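Local coordinates for protein lymphotactin (PDB 2NYZ) that probably acts as a secreted chemokine that attracts lymphocytes, but not monocytes or neutrophils, through chemokine receptors, at residues D[22-27]-D[61-66]; D[35-40]-D[49-54]. All coordinates share one frame; numbering follows the deposited sequence.

Contact 1 (D[22-27]-D[61-66]); sequences SRIKTY and RSMDRK
Met63 of the C-terminal helix ends against the backbone of a classic beta bulge, where Lys25 and Thr26 are both set opposite Ile40. Its methyl carbon CE lies 3.3 Å from Lys25 O and 3.7 Å from Thr26 N, so the end of this apolar side chain rests on peptide atoms as well as on other side chains. A bend at the last torsion (chi3 83°) turns CE out of line with the rest of the chain. Just behind it, Met63 SD packs on the CG2 methyl of Ile24, 3.6 Å away; the two side chains cross at about a right angle, and the CG1 branch of the isoleucine leads away. Toward Tyr27 the sulfur makes an oblique Met-aromatic contact, 5.1 Å from the ring centroid, with Tyr27 CD2 the nearest ring atom to Met63 SD at 3.9 Å.

The aromatic ring continues past the methionine to the next residue of the helix. With CG set between the backbone N and the carbonyl carbon (chi1 82°), Tyr27 extends toward the helix and its OH donates to Asp64 OD1 across 2.8 Å. The bond uses the syn lone pair of OD1, at the edge of the ring, while ring and carboxylate planes stand 48° apart. The hydroxyl probably offsets part of the charge of this exposed carboxylate. An apolar strip and one polar bond at its outer end thus join the strand to the last part of the helix.

The same strand residues also meet earlier helix positions: Ile24 touches Val59 and Tyr27 touches Val60. Phe39 of strand 37-41 packs against both, so the C-terminal end of helix 54-64 lies over strand 24-28, while Val56, nearer its start, reaches strand 37-41 and Ala49 of strand 46-49.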
loop_
_atom_site.group_PDB
_atom_site.type_symbol
_atom_site.label_atom_id
_atom_site.label_comp_id
_atom_site.label_asym_id
_atom_site.label_seq_id
_atom_site.Cartn_x
_atom_site.Cartn_y
_atom_site.Cartn_z
ATOM N N SER D 22 12.565 -5.963 38.100
ATOM C CA SER D 22 13.955 -6.383 38.159
ATOM C C SER D 22 14.844 -5.575 37.215
ATOM O O SER D 22 15.955 -5.989 36.892
ATOM C CB SER D 22 14.059 -7.857 37.794
ATOM O OG SER D 22 13.591 -8.074 36.475
ATOM N N ARG D 23 14.355 -4.426 36.764
ATOM C CA ARG D 23 15.121 -3.584 35.856
ATOM C C ARG D 23 15.016 -2.134 36.276
ATOM O O ARG D 23 15.784 -1.292 35.814
ATOM C CB ARG D 23 14.609 -3.730 34.418
ATOM C CG ARG D 23 15.052 -4.998 33.708
ATOM C CD ARG D 23 16.553 -5.004 33.504
ATOM N NE ARG D 23 16.997 -6.177 32.759
ATOM C CZ ARG D 23 17.091 -7.400 33.268
ATOM N NH1 ARG D 23 16.778 -7.623 34.537
ATOM N NH2 ARG D 23 17.495 -8.406 32.505
ATOM N N ILE D 24 14.058 -1.841 37.151
ATOM C CA ILE D 24 13.861 -0.479 37.616
ATOM C C ILE D 24 14.817 -0.161 38.759
ATOM O O ILE D 24 15.266 -1.056 39.474
ATOM C CB ILE D 24 12.438 -0.258 38.126
ATOM C CG1 ILE D 24 11.431 -1.046 37.281
ATOM C CG2 ILE D 24 12.121 1.217 38.095
ATOM C CD1 ILE D 24 11.300 -0.586 35.883
ATOM N N LYS D 25 15.127 1.118 38.924
ATOM C CA LYS D 25 16.020 1.563 39.980
ATOM C C LYS D 25 15.227 2.489 40.883
ATOM O O LYS D 25 15.208 2.320 42.097
ATOM C CB LYS D 25 17.226 2.294 39.375
ATOM C CG LYS D 25 18.213 2.881 40.387
ATOM C CD LYS D 25 19.613 3.062 39.783
ATOM C CE LYS D 25 19.611 3.975 38.564
ATOM N NZ LYS D 25 20.905 3.902 37.821
ATOM N N THR D 26 14.551 3.455 40.280
ATOM C CA THR D 26 13.754 4.408 41.033
ATOM C C THR D 26 12.548 4.798 40.206
ATOM O O THR D 26 12.268 4.179 39.184
ATOM C CB THR D 26 14.562 5.685 41.354
ATOM O OG1 THR D 26 15.119 6.221 40.145
ATOM C CG2 THR D 26 15.684 5.378 42.330
ATOM N N TYR D 27 11.835 5.823 40.650
ATOM C CA TYR D 27 10.673 6.291 39.922
ATOM C C TYR D 27 10.151 7.589 40.524
ATOM O O TYR D 27 10.524 7.966 41.636
ATOM C CB TYR D 27 9.578 5.207 39.901
ATOM C CG TYR D 27 8.697 5.129 41.134
ATOM C CD1 TYR D 27 7.537 5.904 41.235
ATOM C CD2 TYR D 27 9.015 4.279 42.192
ATOM C CE1 TYR D 27 6.715 5.834 42.357
ATOM C CE2 TYR D 27 8.199 4.201 43.323
ATOM C CZ TYR D 27 7.050 4.982 43.399
ATOM O OH TYR D 27 6.236 4.914 44.513
ATOM N N ARG D 61 4.301 -0.374 43.863
ATOM C CA ARG D 61 4.097 -0.943 45.190
ATOM C C ARG D 61 5.291 -1.814 45.575
ATOM O O ARG D 61 5.863 -1.665 46.655
ATOM C CB ARG D 61 2.816 -1.782 45.199
ATOM C CG ARG D 61 2.416 -2.287 46.572
ATOM C CD ARG D 61 1.165 -3.153 46.514
ATOM N NE ARG D 61 0.039 -2.467 45.889
ATOM C CZ ARG D 61 -0.371 -2.686 44.644
ATOM N NH1 ARG D 61 0.255 -3.578 43.887
ATOM N NH2 ARG D 61 -1.414 -2.020 44.161
ATOM N N SER D 62 5.662 -2.718 44.674
ATOM C CA SER D 62 6.785 -3.625 44.890
ATOM C C SER D 62 8.063 -2.866 45.215
ATOM O O SER D 62 8.921 -3.357 45.946
ATOM C CB SER D 62 7.008 -4.490 43.646
ATOM O OG SER D 62 8.086 -5.393 43.828
ATOM N N MET D 63 8.191 -1.665 44.662
ATOM C CA MET D 63 9.369 -0.855 44.910
ATOM C C MET D 63 9.264 -0.151 46.248
ATOM O O MET D 63 10.246 -0.067 46.985
ATOM C CB MET D 63 9.564 0.167 43.795
ATOM C CG MET D 63 9.959 -0.458 42.478
ATOM S SD MET D 63 10.469 0.773 41.296
ATOM C CE MET D 63 12.176 1.015 41.790
ATOM N N ASP D 64 8.078 0.359 46.567
ATOM C CA ASP D 64 7.884 1.032 47.846
ATOM C C ASP D 64 8.093 0.016 48.964
ATOM O O ASP D 64 8.671 0.322 50.010
ATOM C CB ASP D 64 6.469 1.609 47.953
ATOM C CG ASP D 64 6.220 2.729 46.972
ATOM O OD1 ASP D 64 7.180 3.464 46.657
ATOM O OD2 ASP D 64 5.062 2.886 46.534
ATOM N N ARG D 65 7.623 -1.202 48.719
ATOM C CA ARG D 65 7.721 -2.285 49.686
ATOM C C ARG D 65 9.108 -2.924 49.704
ATOM O O ARG D 65 9.394 -3.775 50.542
ATOM C CB ARG D 65 6.643 -3.333 49.378
ATOM C CG ARG D 65 6.504 -4.435 50.411
ATOM C CD ARG D 65 5.075 -4.970 50.469
ATOM N NE ARG D 65 4.517 -5.265 49.150
ATOM C CZ ARG D 65 5.071 -6.082 48.260
ATOM N NH1 ARG D 65 6.213 -6.696 48.537
ATOM N NH2 ARG D 65 4.478 -6.293 47.092
ATOM N N LYS D 66 9.971 -2.506 48.784
ATOM C CA LYS D 66 11.327 -3.040 48.713
ATOM C C LYS D 66 12.315 -1.953 49.132
ATOM O O LYS D 66 13.481 -2.229 49.418
ATOM C CB LYS D 66 11.641 -3.504 47.288
ATOM C CG LYS D 66 12.840 -4.433 47.188
ATOM C CD LYS D 66 12.530 -5.798 47.784
ATOM C CE LYS D 66 11.457 -6.519 46.983
ATOM N NZ LYS D 66 11.129 -7.845 47.570
#

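Contact 2 (D[35-40]-D[49-54])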
loop_
_atom_site.group_PDB
_atom_site.type_symbol
_atom_site.label_atom_id
_atom_site.label_comp_id
_atom_site.label_asym_id
_atom_site.label_seq_id
_atom_site.Cartn_x
_atom_site.Cartn_y
_atom_site.Cartn_z
ATOM N N ARG D 35 -0.254 13.017 33.133
ATOM C CA ARG D 35 0.419 12.531 34.329
ATOM C C ARG D 35 0.955 11.141 34.040
ATOM O O ARG D 35 0.334 10.369 33.303
ATOM C CB ARG D 35 -0.550 12.474 35.512
ATOM C CG ARG D 35 0.144 12.271 36.846
ATOM C CD ARG D 35 -0.841 12.046 37.977
ATOM N NE ARG D 35 -1.460 10.726 37.904
ATOM C CZ ARG D 35 -1.505 9.866 38.916
ATOM N NH1 ARG D 35 -0.966 10.187 40.088
ATOM N NH2 ARG D 35 -2.083 8.680 38.754
ATOM N N ALA D 36 2.108 10.818 34.616
ATOM C CA ALA D 36 2.695 9.513 34.386
ATOM C C ALA D 36 3.766 9.143 35.375
ATOM O O ALA D 36 4.313 9.986 36.079
ATOM C CB ALA D 36 3.263 9.441 32.983
ATOM N N VAL D 37 4.045 7.850 35.411
ATOM C CA VAL D 37 5.064 7.288 36.267
ATOM C C VAL D 37 6.304 7.167 35.399
ATOM O O VAL D 37 6.272 6.516 34.353
ATOM C CB VAL D 37 4.680 5.881 36.740
ATOM C CG1 VAL D 37 5.834 5.268 37.520
ATOM C CG2 VAL D 37 3.423 5.944 37.586
ATOM N N ILE D 38 7.392 7.798 35.817
ATOM C CA ILE D 38 8.613 7.714 35.039
ATOM C C ILE D 38 9.587 6.760 35.707
ATOM O O ILE D 38 10.218 7.104 36.709
ATOM C CB ILE D 38 9.305 9.084 34.897
ATOM C CG1 ILE D 38 8.315 10.130 34.377
ATOM C CG2 ILE D 38 10.464 8.971 33.917
ATOM C CD1 ILE D 38 8.873 11.551 34.370
ATOM N N PHE D 39 9.703 5.555 35.164
ATOM C CA PHE D 39 10.634 4.586 35.725
ATOM C C PHE D 39 12.046 4.908 35.231
ATOM O O PHE D 39 12.229 5.397 34.116
ATOM C CB PHE D 39 10.255 3.168 35.294
ATOM C CG PHE D 39 8.959 2.685 35.862
ATOM C CD1 PHE D 39 8.810 2.501 37.232
ATOM C CD2 PHE D 39 7.889 2.393 35.030
ATOM C CE1 PHE D 39 7.615 2.029 37.763
ATOM C CE2 PHE D 39 6.691 1.922 35.549
ATOM C CZ PHE D 39 6.552 1.738 36.917
ATOM N N ILE D 40 13.042 4.653 36.065
ATOM C CA ILE D 40 14.423 4.886 35.681
ATOM C C ILE D 40 15.122 3.539 35.762
ATOM O O ILE D 40 15.439 3.081 36.853
ATOM C CB ILE D 40 15.108 5.862 36.637
ATOM C CG1 ILE D 40 14.372 7.209 36.612
ATOM C CG2 ILE D 40 16.562 6.029 36.242
ATOM C CD1 ILE D 40 14.955 8.264 37.549
ATOM N N ALA D 49 5.184 5.521 32.068
ATOM C CA ALA D 49 4.175 4.476 32.114
ATOM C C ALA D 49 2.872 5.034 32.654
ATOM O O ALA D 49 2.849 6.078 33.309
ATOM C CB ALA D 49 4.656 3.336 32.990
ATOM N N ASP D 50 1.785 4.334 32.365
ATOM C CA ASP D 50 0.463 4.723 32.835
ATOM C C ASP D 50 0.388 4.455 34.346
ATOM O O ASP D 50 0.617 3.330 34.794
ATOM C CB ASP D 50 -0.599 3.896 32.102
ATOM C CG ASP D 50 -2.005 4.248 32.522
ATOM O OD1 ASP D 50 -2.940 3.501 32.159
ATOM O OD2 ASP D 50 -2.177 5.275 33.211
ATOM N N PRO D 51 0.083 5.486 35.154
ATOM C CA PRO D 51 -0.006 5.293 36.609
ATOM C C PRO D 51 -1.256 4.496 36.966
ATOM O O PRO D 51 -1.424 4.056 38.100
ATOM C CB PRO D 51 -0.072 6.719 37.152
ATOM C CG PRO D 51 0.525 7.556 36.043
ATOM C CD PRO D 51 -0.034 6.911 34.813
ATOM N N GLN D 52 -2.127 4.328 35.977
ATOM C CA GLN D 52 -3.377 3.591 36.126
ATOM C C GLN D 52 -3.220 2.134 35.710
ATOM O O GLN D 52 -4.069 1.305 36.020
ATOM C CB GLN D 52 -4.469 4.227 35.262
ATOM C CG GLN D 52 -4.868 5.630 35.678
ATOM C CD GLN D 52 -5.542 5.655 37.028
ATOM O OE1 GLN D 52 -4.927 5.351 38.051
ATOM N NE2 GLN D 52 -6.822 6.014 37.039
ATOM N N ALA D 53 -2.145 1.828 34.995
ATOM C CA ALA D 53 -1.890 0.466 34.540
ATOM C C ALA D 53 -1.617 -0.456 35.724
ATOM O O ALA D 53 -0.823 -0.132 36.609
ATOM C CB ALA D 53 -0.708 0.453 33.582
ATOM N N THR D 54 -2.272 -1.612 35.734
ATOM C CA THR D 54 -2.091 -2.551 36.827
ATOM C C THR D 54 -0.633 -2.919 37.029
ATOM O O THR D 54 -0.124 -2.817 38.144
ATOM C CB THR D 54 -2.902 -3.842 36.610
ATOM O OG1 THR D 54 -4.304 -3.542 36.643
ATOM C CG2 THR D 54 -2.589 -4.846 37.701
#
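Val37 and Ala49 form an antiparallel hydrogen-bonded pair at the close-packed side of this contact. Val37 N donates to Ala49 O at 3.0 Å, and Ala49 N returns a bond of 2.7 Å to Val37 O. Both side chains lie on the face of the sheet covered by Val56 of the helix. There the methyl of Ala49 meets Phe39 obliquely, its CB 3.6 Å from Phe39 CE2, while Val37 CG1 lies over one face of the same ring, offset toward the rim. Val37 divides its branches: with CG1 anti to the backbone N (chi1 174°), CG2 remains beside that nitrogen and packs on Pro51, 3.6 Å from Pro51 CB. The proline ring also reaches the strand backbone, bringing CG to 3.4 Å from Ala36 CA.

Beyond the proline the contact opens to solvent. Arg35, bent at chi3 (73°), carries its guanidinium obliquely past Pro51 CB. Its NH1 is engaged by a salt bridge to Glu31, and Gln52 OE1 lies at the guanidinium edge, 4.4 Å from Arg35 NH2, too far for a hydrogen bond. The turn that carries Pro51 is organised from within: Asp50 to Ala53 make a type I turn, and Asp50 OD2 accepts from Gln52 N above its carboxylate plane, an Asx turn. Ala53 then takes the N-cap position of helix 54-64. This passage, in which edge strand 46-49, carrying Cys48 of the Cys11-Cys48 disulfide, turns promptly into the C-terminal helix, is characteristic of the chemokine fold, a three-stranded antiparallel sheet with that helix packed across one face.

Contact 2 is nested along the chain inside the loop closed by contact 1, and their centres are about 12 Å apart. Strands 24-28 and 37-41 join them directly: probable hydrogen bonds run from Lys25 N to Ile40 O (2.9 Å) and from Ile40 N to Thr26 O (3.2 Å). Ile24 CG2 also touches Phe39 CD1 at 3.7 Å. Phe39 therefore belongs to a shared apolar layer between sheet and helix, with contact 2 leading into the start of helix 54-64 and contact 1 lying at its far end. Within the same segments, Arg23 pairs with an acidic side chain on the chain of another protein, and Ile38 packs on an apolar one.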